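Adenine Deaminase (Enterococcus faecalis, PDB 2ICS) is a two-zinc TIM-barrel amidohydrolase, crystallised with adenine, that deacetylates acetyl-(R)-mandelate in vitro, though with very low efficiency. Local coordinates at residues A54-D59 with K306-P311; G82-I87 with D328-I333; I117-I122 with L131-A136; V123-L128 with S158-G163. All coordinates share one frame; numbering follows the deposited sequence.

Interaction 1: residues A54-D59 with K306-P311; sequences AGWIDD and KVTKAP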
loop_
_atom_site.group_PDB
_atom_site.type_symbol
_atom_site.label_atom_id
_atom_site.label_comp_id
_atom_site.label_asym_id
_atom_site.label_seq_id
_atom_site.Cartn_x
_atom_site.Cartn_y
_atom_site.Cartn_z
ATOM N N ALA A 54 4.910 13.211 -4.374
ATOM C CA ALA A 54 5.724 12.599 -3.341
ATOM C C ALA A 54 5.957 11.188 -3.866
ATOM O O ALA A 54 5.159 10.692 -4.658
ATOM C CB ALA A 54 4.960 12.559 -2.035
ATOM N N GLY A 55 7.047 10.548 -3.452
ATOM C CA GLY A 55 7.302 9.195 -3.921
ATOM C C GLY A 55 6.110 8.304 -3.623
ATOM O O GLY A 55 5.615 8.287 -2.496
ATOM N N TRP A 56 5.639 7.566 -4.621
ATOM C CA TRP A 56 4.488 6.690 -4.425
ATOM C C TRP A 56 4.811 5.607 -3.407
ATOM O O TRP A 56 5.940 5.127 -3.343
ATOM C CB TRP A 56 4.062 6.053 -5.748
ATOM C CG TRP A 56 3.645 7.034 -6.810
ATOM C CD1 TRP A 56 3.357 8.363 -6.643
ATOM C CD2 TRP A 56 3.433 6.749 -8.204
ATOM N NE1 TRP A 56 2.978 8.922 -7.848
ATOM C CE2 TRP A 56 3.017 7.956 -8.820
ATOM C CE3 TRP A 56 3.558 5.593 -8.991
ATOM C CZ2 TRP A 56 2.725 8.039 -10.190
ATOM C CZ3 TRP A 56 3.267 5.674 -10.357
ATOM C CH2 TRP A 56 2.855 6.893 -10.939
ATOM N N ILE A 57 3.808 5.228 -2.619
ATOM C CA ILE A 57 3.960 4.222 -1.570
ATOM C C ILE A 57 2.899 3.131 -1.694
ATOM O O ILE A 57 1.700 3.419 -1.715
ATOM C CB ILE A 57 3.814 4.866 -0.158
ATOM C CG1 ILE A 57 4.843 5.981 0.032
ATOM C CG2 ILE A 57 3.990 3.809 0.920
ATOM C CD1 ILE A 57 4.612 6.833 1.301
ATOM N N ASP A 58 3.347 1.877 -1.764
ATOM C CA ASP A 58 2.446 0.728 -1.869
ATOM C C ASP A 58 2.440 0.053 -0.500
ATOM O O ASP A 58 3.362 -0.692 -0.188
ATOM C CB ASP A 58 2.975 -0.252 -2.916
ATOM C CG ASP A 58 1.929 -1.254 -3.363
ATOM O OD1 ASP A 58 0.961 -1.493 -2.608
ATOM O OD2 ASP A 58 2.084 -1.814 -4.471
ATOM N N ASP A 59 1.411 0.293 0.312
ATOM C CA ASP A 59 1.387 -0.289 1.653
ATOM C C ASP A 59 0.895 -1.729 1.801
ATOM O O ASP A 59 0.588 -2.170 2.907
ATOM C CB ASP A 59 0.637 0.629 2.641
ATOM C CG ASP A 59 -0.859 0.671 2.397
ATOM O OD1 ASP A 59 -1.382 -0.202 1.671
ATOM O OD2 ASP A 59 -1.510 1.580 2.954
ATOM N N LYS A 306 -3.863 9.051 -2.456
ATOM C CA LYS A 306 -4.094 7.715 -1.924
ATOM C C LYS A 306 -2.925 6.731 -2.066
ATOM O O LYS A 306 -2.991 5.613 -1.556
ATOM C CB LYS A 306 -5.376 7.138 -2.538
ATOM C CG LYS A 306 -6.613 7.912 -2.097
ATOM C CD LYS A 306 -7.869 7.485 -2.826
ATOM C CE LYS A 306 -9.017 8.459 -2.537
ATOM N NZ LYS A 306 -9.308 8.596 -1.072
ATOM N N VAL A 307 -1.864 7.143 -2.760
ATOM C CA VAL A 307 -0.678 6.297 -2.903
ATOM C C VAL A 307 0.532 7.044 -2.341
ATOM O O VAL A 307 1.673 6.667 -2.595
ATOM C CB VAL A 307 -0.384 5.901 -4.380
ATOM C CG1 VAL A 307 -1.510 5.035 -4.926
ATOM C CG2 VAL A 307 -0.191 7.146 -5.241
ATOM N N THR A 308 0.271 8.110 -1.579
ATOM C CA THR A 308 1.349 8.894 -0.971
ATOM C C THR A 308 1.038 9.317 0.460
ATOM O O THR A 308 1.468 8.670 1.415
ATOM C CB THR A 308 1.678 10.169 -1.787
ATOM O OG1 THR A 308 0.485 10.937 -1.994
ATOM C CG2 THR A 308 2.290 9.802 -3.121
ATOM N N LYS A 309 0.282 10.397 0.608
ATOM C CA LYS A 309 -0.060 10.912 1.933
ATOM C C LYS A 309 -0.848 9.928 2.798
ATOM O O LYS A 309 -0.556 9.763 3.980
ATOM C CB LYS A 309 -0.849 12.221 1.797
ATOM C CG LYS A 309 -1.136 12.905 3.124
ATOM C CD LYS A 309 -1.983 14.155 2.932
ATOM C CE LYS A 309 -2.185 14.887 4.249
ATOM N NZ LYS A 309 -3.043 16.091 4.086
ATOM N N ALA A 310 -1.845 9.273 2.214
ATOM C CA ALA A 310 -2.655 8.323 2.971
ATOM C C ALA A 310 -1.822 7.153 3.518
ATOM O O ALA A 310 -1.765 6.946 4.726
ATOM C CB ALA A 310 -3.800 7.808 2.106
ATOM N N PRO A 311 -1.172 6.371 2.640
ATOM C CA PRO A 311 -0.374 5.257 3.164
ATOM C C PRO A 311 0.672 5.735 4.171
ATOM O O PRO A 311 0.921 5.071 5.175
ATOM C CB PRO A 311 0.245 4.642 1.906
ATOM C CG PRO A 311 0.237 5.769 0.905
ATOM C CD PRO A 311 -1.084 6.441 1.171
#

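Interaction 2: residues G82-I87 with D328-I333; sequences GVTTVI and DADLTI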
loop_
_atom_site.group_PDB
_atom_site.type_symbol
_atom_site.label_atom_id
_atom_site.label_comp_id
_atom_site.label_asym_id
_atom_site.label_seq_id
_atom_site.Cartn_x
_atom_site.Cartn_y
_atom_site.Cartn_z
ATOM N N GLY A 82 8.177 3.181 -10.203
ATOM C CA GLY A 82 7.916 4.511 -9.680
ATOM C C GLY A 82 7.498 4.520 -8.224
ATOM O O GLY A 82 7.065 5.552 -7.710
ATOM N N VAL A 83 7.618 3.377 -7.555
ATOM C CA VAL A 83 7.243 3.285 -6.150
ATOM C C VAL A 83 8.507 3.384 -5.293
ATOM O O VAL A 83 9.379 2.516 -5.345
ATOM C CB VAL A 83 6.487 1.957 -5.868
ATOM C CG1 VAL A 83 6.022 1.915 -4.414
ATOM C CG2 VAL A 83 5.276 1.838 -6.807
ATOM N N THR A 84 8.606 4.461 -4.517
ATOM C CA THR A 84 9.773 4.698 -3.680
ATOM C C THR A 84 9.795 3.914 -2.368
ATOM O O THR A 84 10.862 3.615 -1.841
ATOM C CB THR A 84 9.924 6.209 -3.372
ATOM O OG1 THR A 84 8.746 6.691 -2.712
ATOM C CG2 THR A 84 10.128 6.990 -4.660
ATOM N N THR A 85 8.619 3.579 -1.846
ATOM C CA THR A 85 8.519 2.832 -0.594
ATOM C C THR A 85 7.467 1.726 -0.682
ATOM O O THR A 85 6.408 1.913 -1.291
ATOM C CB THR A 85 8.151 3.776 0.596
ATOM O OG1 THR A 85 9.212 4.714 0.815
ATOM C CG2 THR A 85 7.933 2.981 1.869
ATOM N N VAL A 86 7.768 0.572 -0.093
ATOM C CA VAL A 86 6.824 -0.538 -0.075
ATOM C C VAL A 86 6.778 -1.122 1.324
ATOM O O VAL A 86 7.763 -1.079 2.068
ATOM C CB VAL A 86 7.202 -1.683 -1.063
ATOM C CG1 VAL A 86 7.099 -1.195 -2.502
ATOM C CG2 VAL A 86 8.604 -2.200 -0.763
ATOM N N ILE A 87 5.619 -1.652 1.689
ATOM C CA ILE A 87 5.450 -2.263 2.987
ATOM C C ILE A 87 4.990 -3.691 2.774
ATOM O O ILE A 87 3.905 -3.932 2.238
ATOM C CB ILE A 87 4.397 -1.523 3.833
ATOM C CG1 ILE A 87 4.726 -0.025 3.886
ATOM C CG2 ILE A 87 4.361 -2.116 5.237
ATOM C CD1 ILE A 87 3.751 0.799 4.716
ATOM N N ASP A 328 11.955 13.302 3.745
ATOM C CA ASP A 328 12.845 12.515 2.910
ATOM C C ASP A 328 12.652 12.848 1.438
ATOM O O ASP A 328 11.528 13.058 0.972
ATOM C CB ASP A 328 12.621 11.018 3.154
ATOM C CG ASP A 328 13.089 10.577 4.536
ATOM O OD1 ASP A 328 13.789 11.368 5.207
ATOM O OD2 ASP A 328 12.769 9.440 4.948
ATOM N N ALA A 329 13.763 12.899 0.712
ATOM C CA ALA A 329 13.728 13.219 -0.704
ATOM C C ALA A 329 13.349 12.018 -1.573
ATOM O O ALA A 329 14.194 11.424 -2.251
ATOM C CB ALA A 329 15.078 13.789 -1.143
ATOM N N ASP A 330 12.072 11.654 -1.524
ATOM C CA ASP A 330 11.539 10.564 -2.339
ATOM C C ASP A 330 10.493 11.207 -3.235
ATOM O O ASP A 330 9.575 11.868 -2.744
ATOM C CB ASP A 330 10.865 9.489 -1.481
ATOM C CG ASP A 330 11.835 8.761 -0.575
ATOM O OD1 ASP A 330 13.060 8.801 -0.834
ATOM O OD2 ASP A 330 11.364 8.131 0.392
ATOM N N LEU A 331 10.632 11.026 -4.542
ATOM C CA LEU A 331 9.694 11.612 -5.489
ATOM C C LEU A 331 9.444 10.699 -6.668
ATOM O O LEU A 331 10.281 9.877 -7.025
ATOM C CB LEU A 331 10.224 12.943 -6.037
ATOM C CG LEU A 331 10.494 14.125 -5.107
ATOM C CD1 LEU A 331 11.762 13.886 -4.293
ATOM C CD2 LEU A 331 10.653 15.374 -5.956
ATOM N N THR A 332 8.279 10.856 -7.276
ATOM C CA THR A 332 7.931 10.082 -8.443
ATOM C C THR A 332 7.595 11.115 -9.505
ATOM O O THR A 332 6.820 12.044 -9.261
ATOM C CB THR A 332 6.724 9.161 -8.181
ATOM O OG1 THR A 332 7.036 8.263 -7.105
ATOM C CG2 THR A 332 6.394 8.352 -9.430
ATOM N N ILE A 333 8.219 10.965 -10.666
ATOM C CA ILE A 333 8.028 11.869 -11.788
ATOM C C ILE A 333 7.349 11.031 -12.859
ATOM O O ILE A 333 7.836 9.955 -13.226
ATOM C CB ILE A 333 9.391 12.415 -12.251
ATOM C CG1 ILE A 333 10.090 13.076 -11.052
ATOM C CG2 ILE A 333 9.214 13.417 -13.373
ATOM C CD1 ILE A 333 11.447 13.675 -11.358
HETATM O O HOH W 1 8.706 7.126 -0.118
#

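Interaction 3: residues I117-I122 with L131-A136; sequences ISKWGI and LSKVQA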
loop_
_atom_site.group_PDB
_atom_site.type_symbol
_atom_site.label_atom_id
_atom_site.label_comp_id
_atom_site.label_asym_id
_atom_site.label_seq_id
_atom_site.Cartn_x
_atom_site.Cartn_y
_atom_site.Cartn_z
ATOM N N ILE A 117 1.342 -11.832 13.000
ATOM C CA ILE A 117 1.201 -12.235 14.395
ATOM C C ILE A 117 1.592 -13.699 14.584
ATOM O O ILE A 117 1.809 -14.147 15.707
ATOM C CB ILE A 117 -0.230 -12.010 14.911
ATOM C CG1 ILE A 117 -1.233 -12.769 14.042
ATOM C CG2 ILE A 117 -0.530 -10.522 14.928
ATOM C CD1 ILE A 117 -2.646 -12.729 14.579
ATOM N N SER A 118 1.678 -14.441 13.480
ATOM C CA SER A 118 2.089 -15.846 13.520
ATOM C C SER A 118 3.604 -15.856 13.265
ATOM O O SER A 118 4.060 -15.452 12.194
ATOM C CB SER A 118 1.365 -16.643 12.434
ATOM O OG SER A 118 1.597 -18.030 12.591
ATOM N N LYS A 119 4.374 -16.322 14.246
ATOM C CA LYS A 119 5.837 -16.325 14.163
ATOM C C LYS A 119 6.541 -16.728 12.865
ATOM O O LYS A 119 7.643 -16.249 12.597
ATOM C CB LYS A 119 6.440 -17.122 15.328
ATOM C CG LYS A 119 6.131 -18.615 15.373
ATOM C CD LYS A 119 7.027 -19.281 16.426
ATOM C CE LYS A 119 6.727 -20.764 16.628
ATOM N NZ LYS A 119 5.523 -20.995 17.483
ATOM N N TRP A 120 5.939 -17.595 12.057
ATOM C CA TRP A 120 6.597 -17.980 10.810
ATOM C C TRP A 120 6.007 -17.295 9.582
ATOM O O TRP A 120 6.331 -17.643 8.449
ATOM C CB TRP A 120 6.564 -19.501 10.619
ATOM C CG TRP A 120 7.423 -20.228 11.609
ATOM C CD1 TRP A 120 7.007 -20.894 12.725
ATOM C CD2 TRP A 120 8.852 -20.305 11.604
ATOM N NE1 TRP A 120 8.090 -21.379 13.419
ATOM C CE2 TRP A 120 9.235 -21.031 12.752
ATOM C CE3 TRP A 120 9.849 -19.827 10.740
ATOM C CZ2 TRP A 120 10.576 -21.292 13.062
ATOM C CZ3 TRP A 120 11.184 -20.087 11.048
ATOM C CH2 TRP A 120 11.533 -20.815 12.202
ATOM N N GLY A 121 5.152 -16.307 9.807
ATOM C CA GLY A 121 4.553 -15.610 8.687
ATOM C C GLY A 121 3.630 -16.502 7.876
ATOM O O GLY A 121 2.933 -17.358 8.418
ATOM N N ILE A 122 3.638 -16.308 6.565
ATOM C CA ILE A 122 2.779 -17.074 5.669
ATOM C C ILE A 122 3.440 -18.319 5.083
ATOM O O ILE A 122 3.135 -18.694 3.955
ATOM C CB ILE A 122 2.319 -16.195 4.500
ATOM C CG1 ILE A 122 3.555 -15.727 3.729
ATOM C CG2 ILE A 122 1.509 -15.005 5.014
ATOM C CD1 ILE A 122 3.282 -14.703 2.678
ATOM N N LEU A 131 -2.831 -21.927 16.886
ATOM C CA LEU A 131 -2.640 -20.777 17.763
ATOM C C LEU A 131 -1.312 -20.680 18.514
ATOM O O LEU A 131 -0.919 -19.591 18.938
ATOM C CB LEU A 131 -3.787 -20.708 18.764
ATOM C CG LEU A 131 -4.692 -19.482 18.654
ATOM C CD1 LEU A 131 -5.149 -19.290 17.212
ATOM C CD2 LEU A 131 -5.881 -19.655 19.591
ATOM N N SER A 132 -0.619 -21.797 18.690
ATOM C CA SER A 132 0.653 -21.756 19.402
ATOM C C SER A 132 1.663 -20.911 18.631
ATOM O O SER A 132 2.608 -20.378 19.213
ATOM C CB SER A 132 1.206 -23.173 19.609
ATOM O OG SER A 132 1.467 -23.817 18.373
ATOM N N LYS A 133 1.453 -20.790 17.322
ATOM C CA LYS A 133 2.343 -20.007 16.468
ATOM C C LYS A 133 2.180 -18.514 16.713
ATOM O O LYS A 133 3.044 -17.717 16.343
ATOM C CB LYS A 133 2.062 -20.292 14.996
ATOM C CG LYS A 133 2.316 -21.720 14.548
ATOM C CD LYS A 133 1.987 -21.857 13.063
ATOM C CE LYS A 133 2.210 -23.261 12.546
ATOM N NZ LYS A 133 1.857 -23.353 11.100
ATOM N N VAL A 134 1.070 -18.141 17.337
ATOM C CA VAL A 134 0.782 -16.742 17.618
ATOM C C VAL A 134 1.220 -16.348 19.025
ATOM O O VAL A 134 0.403 -16.305 19.947
ATOM C CB VAL A 134 -0.730 -16.456 17.461
ATOM C CG1 VAL A 134 -1.034 -15.007 17.806
ATOM C CG2 VAL A 134 -1.165 -16.759 16.039
ATOM N N GLN A 135 2.511 -16.060 19.183
ATOM C CA GLN A 135 3.055 -15.666 20.484
ATOM C C GLN A 135 3.233 -14.157 20.578
ATOM O O GLN A 135 4.056 -13.577 19.868
ATOM C CB GLN A 135 4.406 -16.342 20.732
ATOM C CG GLN A 135 4.348 -17.848 20.903
ATOM C CD GLN A 135 5.716 -18.454 21.189
ATOM O OE1 GLN A 135 6.350 -18.145 22.206
ATOM N NE2 GLN A 135 6.178 -19.321 20.290
ATOM N N ALA A 136 2.466 -13.524 21.458
ATOM C CA ALA A 136 2.547 -12.079 21.642
ATOM C C ALA A 136 3.981 -11.644 21.939
ATOM O O ALA A 136 4.462 -10.644 21.401
ATOM C CB ALA A 136 1.625 -11.644 22.781
HETATM O O HOH W 2 4.196 -14.495 16.835
#

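Interaction 4: residues V123-L128 with S158-G163; sequences VAQDEL and SRTVIG. With ADE (adenine), chain D.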
loop_
_atom_site.group_PDB
_atom_site.type_symbol
_atom_site.label_atom_id
_atom_site.label_comp_id
_atom_site.label_asym_id
_atom_site.label_seq_id
_atom_site.Cartn_x
_atom_site.Cartn_y
_atom_site.Cartn_z
ATOM N N VAL A 123 4.339 -18.954 5.830
ATOM C CA VAL A 123 5.010 -20.158 5.334
ATOM C C VAL A 123 3.977 -21.123 4.761
ATOM O O VAL A 123 4.067 -21.531 3.603
ATOM C CB VAL A 123 5.806 -20.865 6.454
ATOM C CG1 VAL A 123 6.989 -20.002 6.865
ATOM C CG2 VAL A 123 4.908 -21.129 7.651
ATOM N N ALA A 124 2.996 -21.484 5.578
ATOM C CA ALA A 124 1.932 -22.368 5.132
ATOM C C ALA A 124 0.815 -21.448 4.656
ATOM O O ALA A 124 1.002 -20.237 4.578
ATOM C CB ALA A 124 1.449 -23.237 6.287
ATOM N N GLN A 125 -0.342 -22.010 4.337
ATOM C CA GLN A 125 -1.459 -21.190 3.884
ATOM C C GLN A 125 -2.362 -20.847 5.064
ATOM O O GLN A 125 -3.072 -19.844 5.043
ATOM C CB GLN A 125 -2.265 -21.935 2.817
ATOM C CG GLN A 125 -3.493 -21.179 2.306
ATOM C CD GLN A 125 -3.140 -19.899 1.564
ATOM O OE1 GLN A 125 -2.431 -19.929 0.553
ATOM N NE2 GLN A 125 -3.638 -18.769 2.058
ATOM N N ASP A 126 -2.316 -21.684 6.096
ATOM C CA ASP A 126 -3.146 -21.496 7.284
ATOM C C ASP A 126 -2.322 -21.225 8.538
ATOM O O ASP A 126 -2.407 -21.967 9.516
ATOM C CB ASP A 126 -4.016 -22.739 7.500
ATOM C CG ASP A 126 -3.195 -24.029 7.579
ATOM O OD1 ASP A 126 -3.801 -25.109 7.760
ATOM O OD2 ASP A 126 -1.951 -23.965 7.459
ATOM N N GLU A 127 -1.544 -20.149 8.520
ATOM C CA GLU A 127 -0.695 -19.829 9.660
ATOM C C GLU A 127 -1.417 -19.387 10.930
ATOM O O GLU A 127 -0.779 -19.107 11.941
ATOM C CB GLU A 127 0.370 -18.805 9.246
ATOM C CG GLU A 127 0.007 -17.976 8.028
ATOM C CD GLU A 127 -0.641 -16.675 8.407
ATOM O OE1 GLU A 127 -1.005 -15.889 7.503
ATOM O OE2 GLU A 127 -0.777 -16.442 9.624
ATOM N N LEU A 128 -2.745 -19.334 10.891
ATOM C CA LEU A 128 -3.506 -18.964 12.080
ATOM C C LEU A 128 -4.362 -20.142 12.561
ATOM O O LEU A 128 -5.143 -20.015 13.505
ATOM C CB LEU A 128 -4.385 -17.739 11.812
ATOM C CG LEU A 128 -3.653 -16.409 11.580
ATOM C CD1 LEU A 128 -4.669 -15.276 11.513
ATOM C CD2 LEU A 128 -2.656 -16.148 12.712
ATOM N N SER A 158 -9.415 -14.813 7.288
ATOM C CA SER A 158 -10.284 -15.459 6.311
ATOM C C SER A 158 -10.212 -16.983 6.415
ATOM O O SER A 158 -9.226 -17.547 6.897
ATOM C CB SER A 158 -9.944 -15.014 4.885
ATOM O OG SER A 158 -8.744 -15.609 4.426
ATOM N N ARG A 159 -11.278 -17.629 5.955
ATOM C CA ARG A 159 -11.441 -19.081 5.974
ATOM C C ARG A 159 -10.208 -19.977 5.885
ATOM O O ARG A 159 -9.934 -20.753 6.797
ATOM C CB ARG A 159 -12.431 -19.489 4.870
ATOM C CG ARG A 159 -12.639 -20.991 4.720
ATOM C CD ARG A 159 -13.795 -21.300 3.777
ATOM N NE ARG A 159 -13.605 -20.718 2.449
ATOM C CZ ARG A 159 -12.797 -21.213 1.514
ATOM N NH1 ARG A 159 -12.090 -22.313 1.750
ATOM N NH2 ARG A 159 -12.693 -20.607 0.333
ATOM N N THR A 160 -9.476 -19.886 4.781
ATOM C CA THR A 160 -8.309 -20.734 4.575
ATOM C C THR A 160 -7.127 -20.427 5.488
ATOM O O THR A 160 -6.145 -21.163 5.502
ATOM C CB THR A 160 -7.829 -20.665 3.102
ATOM O OG1 THR A 160 -7.280 -19.369 2.832
ATOM C CG2 THR A 160 -8.996 -20.922 2.145
ATOM N N VAL A 161 -7.219 -19.355 6.264
ATOM C CA VAL A 161 -6.121 -18.992 7.147
ATOM C C VAL A 161 -6.310 -19.416 8.596
ATOM O O VAL A 161 -5.383 -19.927 9.226
ATOM C CB VAL A 161 -5.878 -17.456 7.139
ATOM C CG1 VAL A 161 -4.650 -17.115 7.970
ATOM C CG2 VAL A 161 -5.711 -16.955 5.715
ATOM N N ILE A 162 -7.518 -19.214 9.114
ATOM C CA ILE A 162 -7.828 -19.491 10.514
ATOM C C ILE A 162 -8.275 -20.880 10.943
ATOM O O ILE A 162 -8.464 -21.108 12.132
ATOM C CB ILE A 162 -8.913 -18.530 11.016
ATOM C CG1 ILE A 162 -10.217 -18.806 10.253
ATOM C CG2 ILE A 162 -8.460 -17.084 10.834
ATOM C CD1 ILE A 162 -11.424 -18.073 10.804
ATOM N N GLY A 163 -8.462 -21.802 10.008
ATOM C CA GLY A 163 -8.911 -23.129 10.398
ATOM C C GLY A 163 -10.177 -23.051 11.239
ATOM O O GLY A 163 -11.194 -22.541 10.783
HETATM N N9 ADE D . -6.435 -17.005 -0.039
HETATM C C8 ADE D . -7.308 -16.066 0.435
HETATM N N7 ADE D . -6.709 -14.916 0.571
HETATM C C5 ADE D . -5.413 -15.037 0.194
HETATM C C6 ADE D . -4.292 -14.159 0.122
HETATM N N6 ADE D . -4.411 -12.831 0.495
HETATM N N1 ADE D . -3.109 -14.651 -0.320
HETATM C C2 ADE D . -2.969 -15.936 -0.688
HETATM N N3 ADE D . -3.996 -16.792 -0.634
HETATM C C4 ADE D . -5.217 -16.392 -0.206
#

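Interaction 1: residues A54-D59 with K306-P311
The first strand of the TIM barrel, 51-61, which runs into the zinc ligands His60 and His62, is met here by the turn leading into helix 309-314. The anchoring interaction is a backbone hydrogen bond from Ile57 N to Val307 O, short at 2.6 Å and fairly straight, with 161° at the hydrogen. Beside it, Val307 places CG2 over one face of the Trp56 five-membered ring, a CH-pi contact with CG2 4.3 Å from the ring centroid and 23° off its normal. Val307 chi1 of -65° turns CG1 away from the carbonyl carbon and leaves CG2 between N and C, facing the indole. Thr308 CG2 approaches the same ring at its edge, 4.0 Å from Trp56 CD1, while Thr308 OG1 turns to Ile304 O. Further along, the Pro311 ring slants across Ile57, with Pro311 CG 3.8 Å from Ile57 CB, and Pro311 CB lies 3.7 Å from Asp59 OD2. Asp59 OD2 also has a weak bond to Asn314 ND2. All the touching residues are buried, so the single backbone bond satisfies a polar pair within an otherwise largely apolar interface and ties the turn before the helix to the strand.

Interaction 2: residues G82-I87 with D328-I333
This is a buried, side-chain-mediated contact between two chain portions that flank the same strand, 51-61, near the end of the barrel where strand 83-89 begins. From Gly82 to Thr85 and from Asp330 to Thr332 the chains run 150° apart, roughly antiparallel, with Gly82 and Thr332 the closest CA pair at 5.7 Å; the direct bond across comes from a side chain. Thr332 OG1 donates to Gly82 O at 2.8 Å, tilted 17° from the carbonyl plane. The same hydroxyl accepts from Trp56 N, so it links three chain portions. In the seven-strand mixed sheet, strand 51-61 lies between parallel strand 83-89 and antiparallel strand 331-344, and threonines from both segments bond to its Trp56, Thr84 OG1 doing so at Trp56 O. Thr84 CG2, pointing opposite to its own carbonyl carbon, rests 3.7 Å from Leu331 O, while Thr84 CB packs 3.9 Å from Asp330 CB. A water completes the junction. It lies 2.6 Å from Thr84 OG1 and 2.6 Å from Thr85 OG1, and it donates to Asp330 OD2 at 2.9 Å. That carboxylate is gripped on several fronts, since OD2 also forms a salt bridge with Lys320 and OD1 accepts from Gly365 N.

Interaction 3: residues I117-I122 with L131-A136
Ile117 leads off by setting its carbonyl against Val134, within the long loop that follows barrel strand 110-114 and precedes helix 136-145. Ile117 O receives a CA-H...O contact from Val134 CA at 3.4 Å, and Ile117 CB touches Val134 CG1 at 4.2 Å. A water lies 2.7 Å from Ile117 O, placed to donate to it, and is also near Gln135 O. Next, Ser118 begins a type I beta turn that ends at Gly121, whose N bonds back to Ser118 O. With its hydroxyl anti to the backbone N, Ser118 brings OG to 3.3 Å from Lys133 CB, although its hydrogen bond goes to Glu127 O. The CA of Ser118 adds a CA-H...O contact to Lys133 O. Lys119 then supplies the direct hydrogen bond of the contact: Lys119 N donates to Lys133 O at 2.8 Å and 166°, approaching 29° out of the carbonyl plane. That acceptor sits at the end of the 3-10 segment 131-133, whose turn is closed by Val134 N to Leu131 O. The Lys119 chain starts out between its own backbone N and carbonyl carbon (chi1 64°) and runs alongside the acceptor, with Lys119 CG 3.4 Å from Lys133 O.

Interaction 4: residues V123-L128 with S158-G163
Leu128 lies alongside Val161, the two side chains pointing the same way, with Leu128 CG 3.8 Å from Val161 CG1. The pair joins the loop after barrel strand 110-114 to the short, weakly bonded helix 159-162, and both segments contribute to the adenine pocket of this TIM-barrel enzyme. Val161 directs CG1 anti to its backbone N (chi1 -175°), which brings the methyl against both Leu128 CG and, at 3.9 Å, Glu127 OE1. Glu127 OE1 is committed elsewhere, in a salt bridge to Arg156 NE; by similarity Arg156 stabilises the transition state, consistent with Glu127 helping to orient its guanidinium. Leu128 CB also meets Ile162 CG2 at 4.2 Å. The backbone is joined by Leu128 N donating to Val161 O at 3.2 Å, a bent bond with 141° at the hydrogen and a donor tilted 35° from the carbonyl plane. Two residues before Leu128, Asp126 CB presses to 3.3 Å from Thr160 O. At the ligand, the Gln125 chain bends at chi2 and carries its amide nitrogen above the plane of adenine, just outside the ring edge at N3, with NE2 3.4 Å from N3. Thr160 OG1 lies 3.8 Å from adenine N9. Ser158 starts the helix: its OG bonds to the zinc ligand His188, while its carbonyl O accepts from Val161 N and Ile162 N, which arrive from opposite faces of its plane.

How the interactions relate
From the N terminus, interaction 1 departs from strand 51-61 and closes at the entrance of helix 309-314, 247 residues on. Interaction 2 leaves strand 83-89 inside that span and closes beyond it, on strand 331-344, so the two cross; their centres are 8 Å apart and they meet around Gly55. Both tie early barrel strands to late chain. Interaction 3 is a local closure within the loop after strand 110-114, and interaction 4 starts inside it and reaches helix 159-162, so these also cross, with centres 11 Å apart. Both lie within the spans of interactions 1 and 2, whose centres are 28 to 32 Å away, far from that strand-end packing; of them, interaction 4 borders adenine.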